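Local coordinates for bartonella effector protein (Bep) substrate of VirB T4SS (PDB 4M16), which probably transfers AMP from ATP to tyrosine or threonine residues of target proteins, the part described here being its N-terminal Fic domain, at residues L11-P16 with T91-S96; M95-I100 with F107-K112. One frame throughout, in Å; residues are numbered along the deposited sequence. Where two conformers were deposited one is given.

Contact 1 of 2, residues L11-P16 with T91-S96; sequences LNYFYP and TIAQMS
Tyr13 lays its ring over the methyl group of Ala93. The Ala93 CB sits 3.7 Å from the centroid of the Tyr13 ring and 12° off its normal, a CH-pi contact centred on one face. The rim of the same ring follows the chain onward: Tyr13 CE2 lies 3.5 Å from Gln94 O, which approaches at the edge, and the same carbon packs obliquely against Met95 CB. At the far end of the ring, Tyr13 OH shares a short 2.6 Å hydrogen bond with a water, which in turn accepts a weak one from Met95 N.

Ala93 belongs to strand 92-93, the second of a small antiparallel hairpin with 85-86, in which it pairs through its backbone with Phe85.

Asn12 grips the preceding peptide. With CG anti to the carbonyl carbon (chi1 -76°), its amide extends toward Ile92, and Asn12 ND2 donates to Ile92 O at 3.0 Å. The bond is nearly straight at 172° and lies close to the Asn12 amide plane, although the donor stands well above the carbonyl plane of Ile92. The amide carbon Asn12 CG also rests 3.8 Å from Thr91 CB.

Tyr13 and Asn12 are presented to the 91-96 segment by a type I beta turn running from Leu11 to Phe14, closed by a 3.0 Å bond from Phe14 N to Leu11 O. Helix 8-11, which runs into this turn, adds a backbone bond between Met9 and Gln94. Farther out, Trp76 meets the Tyr13 ring edge-to-face, while Thr91 OG1 is hydrogen-bonded to the carboxylate of Asp89.

Contact 2 of 2, residues M95-I100 with F107-K112; sequences MSMMKI and FAHGDK
Ser96 O is approached by three groups. Gly110 N donates to it at 2.9 Å, in the carbonyl plane and on a lone pair; His109 CA adds a CA-H...O contact at 3.5 Å, and Arg81 a weak hydrogen bond. The glycine comes close to the Ser96 backbone, with 4.2 Å between Ser96 CA and Gly110 CA.

The two chains run almost exactly antiparallel, and a second backbone bond joins them farther along, from Phe107 N to Met98 O at 2.9 Å. Between the two direct bonds a water fills in, accepting from Met98 N and donating to Phe107 O.

Side chains close both ends. His109 has CG anti to the backbone N (chi1 -167°), which turns the imidazole back beside the 95-100 segment: its CE1 meets Ser96 CB, and its CD2 lies 3.6 Å from Met97 CG. His109 is also the N-cap residue of helix 110-126: its ND1 accepts from Asp111 N at 3.1 Å, nearly in the ring plane, and this bond helps to fix the rotation of the imidazole. At the other end the Phe107 ring runs along the chain, with CD2 near Met98 CB and CZ 4.0 Å from Ile100 CG1; the Ile100 and Phe107 side chains cross at about a right angle. Beyond, Phe107 stacks on His153, the histidine of the Fic signature motif.

Such paired legs of a loop just before a helix, set against that motif, are consistent with the base of the flap that borders the active site in Fic proteins.

From the N terminus, the turn after helix 8-11 supplies the first half of contact 1, and the chain returns to it after 74 intervening residues, which include helices 30-48 and 59-70 and the first strand of the hairpin. Just after strand 92-93 the chain enters contact 2, which closes a much shorter loop of six residues at the start of helix 110-126. The two closures neither nest nor cross: they follow one another, overlapping at Met95 and Ser96, with centres about 15 Å apart. Together they tether the 91-100 segment at both ends, holding it to the N-terminal turn on one side and to the start of helix 110-126 on the other.

Contact 1 of 2, residues L11-P16 with T91-S96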
loop_
_atom_site.group_PDB
_atom_site.type_symbol
_atom_site.label_atom_id
_atom_site.label_comp_id
_atom_site.label_asym_id
_atom_site.label_seq_id
_atom_site.Cartn_x
_atom_site.Cartn_y
_atom_site.Cartn_z
ATOM N N LEU A 11 11.743 15.938 9.147
ATOM C CA LEU A 11 11.716 17.051 8.196
ATOM C C LEU A 11 12.727 16.870 7.020
ATOM O O LEU A 11 12.540 17.440 5.951
ATOM C CB LEU A 11 11.969 18.405 8.897
ATOM C CG LEU A 11 10.918 18.865 9.928
ATOM C CD1 LEU A 11 11.266 20.212 10.538
ATOM C CD2 LEU A 11 9.501 18.892 9.349
ATOM N N ASN A 12 13.761 16.060 7.200
ATOM C CA ASN A 12 14.705 15.807 6.108
ATOM C C ASN A 12 14.134 15.041 4.903
ATOM O O ASN A 12 14.806 14.920 3.867
ATOM C CB ASN A 12 15.931 15.102 6.640
ATOM C CG ASN A 12 16.871 16.033 7.389
ATOM O OD1 ASN A 12 16.833 17.261 7.242
ATOM N ND2 ASN A 12 17.699 15.449 8.224
ATOM N N TYR A 13 12.927 14.513 5.025
ATOM C CA TYR A 13 12.197 14.038 3.832
ATOM C C TYR A 13 11.718 15.154 2.871
ATOM O O TYR A 13 11.410 14.862 1.709
ATOM C CB TYR A 13 11.014 13.122 4.193
ATOM C CG TYR A 13 11.372 11.694 4.490
ATOM C CD1 TYR A 13 11.759 10.841 3.473
ATOM C CD2 TYR A 13 11.343 11.194 5.779
ATOM C CE1 TYR A 13 12.087 9.535 3.706
ATOM C CE2 TYR A 13 11.692 9.853 6.002
ATOM C CZ TYR A 13 12.073 9.059 4.969
ATOM O OH TYR A 13 12.442 7.744 5.112
ATOM N N PHE A 14 11.592 16.391 3.352
ATOM C CA PHE A 14 11.125 17.511 2.560
ATOM C C PHE A 14 12.244 18.479 2.200
ATOM O O PHE A 14 13.254 18.565 2.915
ATOM C CB PHE A 14 10.085 18.339 3.353
ATOM C CG PHE A 14 8.929 17.544 3.844
ATOM C CD1 PHE A 14 7.928 17.139 2.981
ATOM C CD2 PHE A 14 8.810 17.231 5.173
ATOM C CE1 PHE A 14 6.850 16.410 3.418
ATOM C CE2 PHE A 14 7.725 16.518 5.619
ATOM C CZ PHE A 14 6.747 16.102 4.746
ATOM N N TYR A 15 12.044 19.246 1.142
ATOM C CA TYR A 15 12.874 20.455 0.938
ATOM C C TYR A 15 12.703 21.410 2.114
ATOM O O TYR A 15 11.580 21.612 2.559
ATOM C CB TYR A 15 12.504 21.201 -0.344
ATOM C CG TYR A 15 12.809 20.358 -1.576
ATOM C CD1 TYR A 15 14.101 19.952 -1.848
ATOM C CD2 TYR A 15 11.799 19.900 -2.405
ATOM C CE1 TYR A 15 14.404 19.148 -2.947
ATOM C CE2 TYR A 15 12.089 19.097 -3.484
ATOM C CZ TYR A 15 13.397 18.739 -3.761
ATOM O OH TYR A 15 13.682 17.933 -4.834
ATOM N N PRO A 16 13.806 22.025 2.585
ATOM C CA PRO A 16 13.738 22.911 3.765
ATOM C C PRO A 16 12.626 23.925 3.658
ATOM O O PRO A 16 12.522 24.652 2.649
ATOM C CB PRO A 16 15.110 23.587 3.788
ATOM C CG PRO A 16 16.027 22.689 3.028
ATOM C CD PRO A 16 15.193 21.779 2.152
ATOM N N THR A 91 21.856 14.367 3.979
ATOM C CA THR A 91 20.966 14.326 5.135
ATOM C C THR A 91 20.483 12.911 5.345
ATOM O O THR A 91 20.538 12.068 4.434
ATOM C CB THR A 91 19.752 15.272 5.035
ATOM O OG1 THR A 91 18.928 14.907 3.915
ATOM C CG2 THR A 91 20.253 16.721 4.932
ATOM N N ILE A 92 20.049 12.655 6.572
ATOM C CA ILE A 92 19.543 11.353 6.938
ATOM C C ILE A 92 18.141 11.553 7.463
ATOM O O ILE A 92 17.890 12.437 8.279
ATOM C CB ILE A 92 20.461 10.635 7.959
ATOM C CG1 ILE A 92 21.842 10.422 7.320
ATOM C CG2 ILE A 92 19.853 9.303 8.432
ATOM C CD1 ILE A 92 22.874 9.973 8.290
ATOM N N ALA A 93 17.231 10.744 6.954
ATOM C CA ALA A 93 15.830 10.919 7.218
ATOM C C ALA A 93 15.260 9.676 7.834
ATOM O O ALA A 93 15.777 8.541 7.657
ATOM C CB ALA A 93 15.085 11.289 5.940
ATOM N N GLN A 94 14.168 9.896 8.562
ATOM C CA GLN A 94 13.517 8.850 9.294
ATOM C C GLN A 94 12.062 9.181 9.500
ATOM O O GLN A 94 11.685 10.333 9.516
ATOM C CB GLN A 94 14.187 8.634 10.640
ATOM C CG GLN A 94 13.756 7.291 11.182
ATOM C CD GLN A 94 14.722 6.808 12.201
ATOM O OE1 GLN A 94 15.372 7.636 12.911
ATOM N NE2 GLN A 94 14.931 5.486 12.217
ATOM N N MET A 95 11.226 8.155 9.556
ATOM C CA MET A 95 9.814 8.373 9.814
ATOM C C MET A 95 9.249 7.267 10.673
ATOM O O MET A 95 8.522 6.434 10.178
ATOM C CB MET A 95 9.063 8.482 8.494
ATOM C CG MET A 95 7.598 8.867 8.622
ATOM S SD MET A 95 7.520 10.610 9.023
ATOM C CE MET A 95 5.893 11.053 8.443
ATOM N N SER A 96 9.609 7.238 11.940
ATOM C CA SER A 96 9.125 6.126 12.825
ATOM C C SER A 96 7.586 6.131 13.017
ATOM O O SER A 96 6.940 5.078 13.133
ATOM C CB SER A 96 9.867 6.120 14.180
ATOM O OG SER A 96 11.260 5.925 13.938
HETATM O O HOH W 1 13.069 6.608 7.347
#

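Contact 2 of 2, residues M95-I100 with F107-K112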
loop_
_atom_site.group_PDB
_atom_site.type_symbol
_atom_site.label_atom_id
_atom_site.label_comp_id
_atom_site.label_asym_id
_atom_site.label_seq_id
_atom_site.Cartn_x
_atom_site.Cartn_y
_atom_site.Cartn_z
ATOM N N MET A 95 11.226 8.155 9.556
ATOM C CA MET A 95 9.814 8.373 9.814
ATOM C C MET A 95 9.249 7.267 10.673
ATOM O O MET A 95 8.522 6.434 10.178
ATOM C CB MET A 95 9.063 8.482 8.494
ATOM C CG MET A 95 7.598 8.867 8.622
ATOM S SD MET A 95 7.520 10.610 9.023
ATOM C CE MET A 95 5.893 11.053 8.443
ATOM N N SER A 96 9.609 7.238 11.940
ATOM C CA SER A 96 9.125 6.126 12.825
ATOM C C SER A 96 7.586 6.131 13.017
ATOM O O SER A 96 6.940 5.078 13.133
ATOM C CB SER A 96 9.867 6.120 14.180
ATOM O OG SER A 96 11.260 5.925 13.938
ATOM N N MET A 97 6.996 7.315 13.093
ATOM C CA MET A 97 5.579 7.450 13.392
ATOM C C MET A 97 4.820 8.132 12.257
ATOM O O MET A 97 5.259 9.151 11.727
ATOM C CB MET A 97 5.390 8.235 14.718
ATOM C CG MET A 97 5.824 7.437 15.924
ATOM S SD MET A 97 5.293 8.142 17.473
ATOM C CE MET A 97 6.372 9.555 17.484
ATOM N N MET A 98 3.707 7.516 11.884
ATOM C CA MET A 98 2.795 8.024 10.864
ATOM C C MET A 98 1.366 7.748 11.309
ATOM O O MET A 98 1.070 6.729 11.930
ATOM C CB MET A 98 3.060 7.334 9.533
ATOM C CG MET A 98 4.476 7.533 9.043
ATOM S SD MET A 98 4.670 7.211 7.269
ATOM C CE MET A 98 3.941 8.679 6.531
ATOM N N LYS A 99 0.476 8.679 11.055
ATOM C CA LYS A 99 -0.876 8.521 11.487
ATOM C C LYS A 99 -1.823 8.894 10.387
ATOM O O LYS A 99 -1.389 9.374 9.316
ATOM C CB LYS A 99 -1.096 9.332 12.761
ATOM C CG LYS A 99 -0.935 10.816 12.646
ATOM C CD LYS A 99 -0.987 11.417 14.043
ATOM C CE LYS A 99 -1.092 12.924 14.039
ATOM N NZ LYS A 99 -2.063 13.330 13.014
ATOM N N ILE A 100 -3.097 8.630 10.620
ATOM C CA ILE A 100 -4.166 9.049 9.700
ATOM C C ILE A 100 -4.344 10.536 9.921
ATOM O O ILE A 100 -4.616 10.972 11.060
ATOM C CB ILE A 100 -5.479 8.244 9.904
ATOM C CG1 ILE A 100 -5.252 6.792 9.534
ATOM C CG2 ILE A 100 -6.597 8.769 9.037
ATOM C CD1 ILE A 100 -6.435 5.877 9.843
ATOM N N PHE A 107 -0.445 4.247 12.228
ATOM C CA PHE A 107 0.085 3.056 11.575
ATOM C C PHE A 107 1.153 2.442 12.493
ATOM O O PHE A 107 1.479 2.965 13.560
ATOM C CB PHE A 107 0.684 3.444 10.209
ATOM C CG PHE A 107 -0.335 3.973 9.271
ATOM C CD1 PHE A 107 -1.308 3.128 8.724
ATOM C CD2 PHE A 107 -0.402 5.350 8.993
ATOM C CE1 PHE A 107 -2.282 3.655 7.863
ATOM C CE2 PHE A 107 -1.368 5.844 8.167
ATOM C CZ PHE A 107 -2.300 4.997 7.599
ATOM N N ALA A 108 1.682 1.321 12.084
ATOM C CA ALA A 108 2.725 0.663 12.847
ATOM C C ALA A 108 3.901 1.598 13.106
ATOM O O ALA A 108 4.335 2.369 12.237
ATOM C CB ALA A 108 3.209 -0.544 12.101
ATOM N N HIS A 109 4.435 1.482 14.298
ATOM C CA HIS A 109 5.666 2.175 14.647
ATOM C C HIS A 109 6.829 1.545 13.882
ATOM O O HIS A 109 6.859 0.343 13.630
ATOM C CB HIS A 109 5.871 2.121 16.195
ATOM C CG HIS A 109 6.943 3.068 16.685
ATOM N ND1 HIS A 109 8.287 2.802 16.529
ATOM C CD2 HIS A 109 6.875 4.289 17.256
ATOM C CE1 HIS A 109 9.004 3.797 17.024
ATOM N NE2 HIS A 109 8.170 4.707 17.499
ATOM N N GLY A 110 7.773 2.368 13.473
ATOM C CA GLY A 110 8.939 1.884 12.734
ATOM C C GLY A 110 9.614 0.722 13.407
ATOM O O GLY A 110 10.095 -0.156 12.752
ATOM N N ASP A 111 9.691 0.747 14.735
ATOM C CA ASP A 111 10.285 -0.323 15.544
ATOM C C ASP A 111 9.683 -1.720 15.347
ATOM O O ASP A 111 10.262 -2.698 15.801
ATOM C CB ASP A 111 10.173 0.036 17.043
ATOM C CG ASP A 111 11.081 1.169 17.431
ATOM O OD1 ASP A 111 11.872 1.651 16.555
ATOM O OD2 ASP A 111 11.027 1.569 18.621
ATOM N N LYS A 112 8.503 -1.790 14.755
ATOM C CA LYS A 112 7.744 -3.039 14.573
ATOM C C LYS A 112 7.622 -3.389 13.094
ATOM O O LYS A 112 7.154 -4.487 12.770
ATOM C CB LYS A 112 6.317 -2.874 15.105
ATOM C CG LYS A 112 6.210 -2.683 16.633
ATOM C CD LYS A 112 6.949 -3.782 17.344
ATOM C CE LYS A 112 6.428 -4.071 18.737
ATOM N NZ LYS A 112 7.177 -5.224 19.319
HETATM O O HOH W 2 3.426 4.965 13.442
#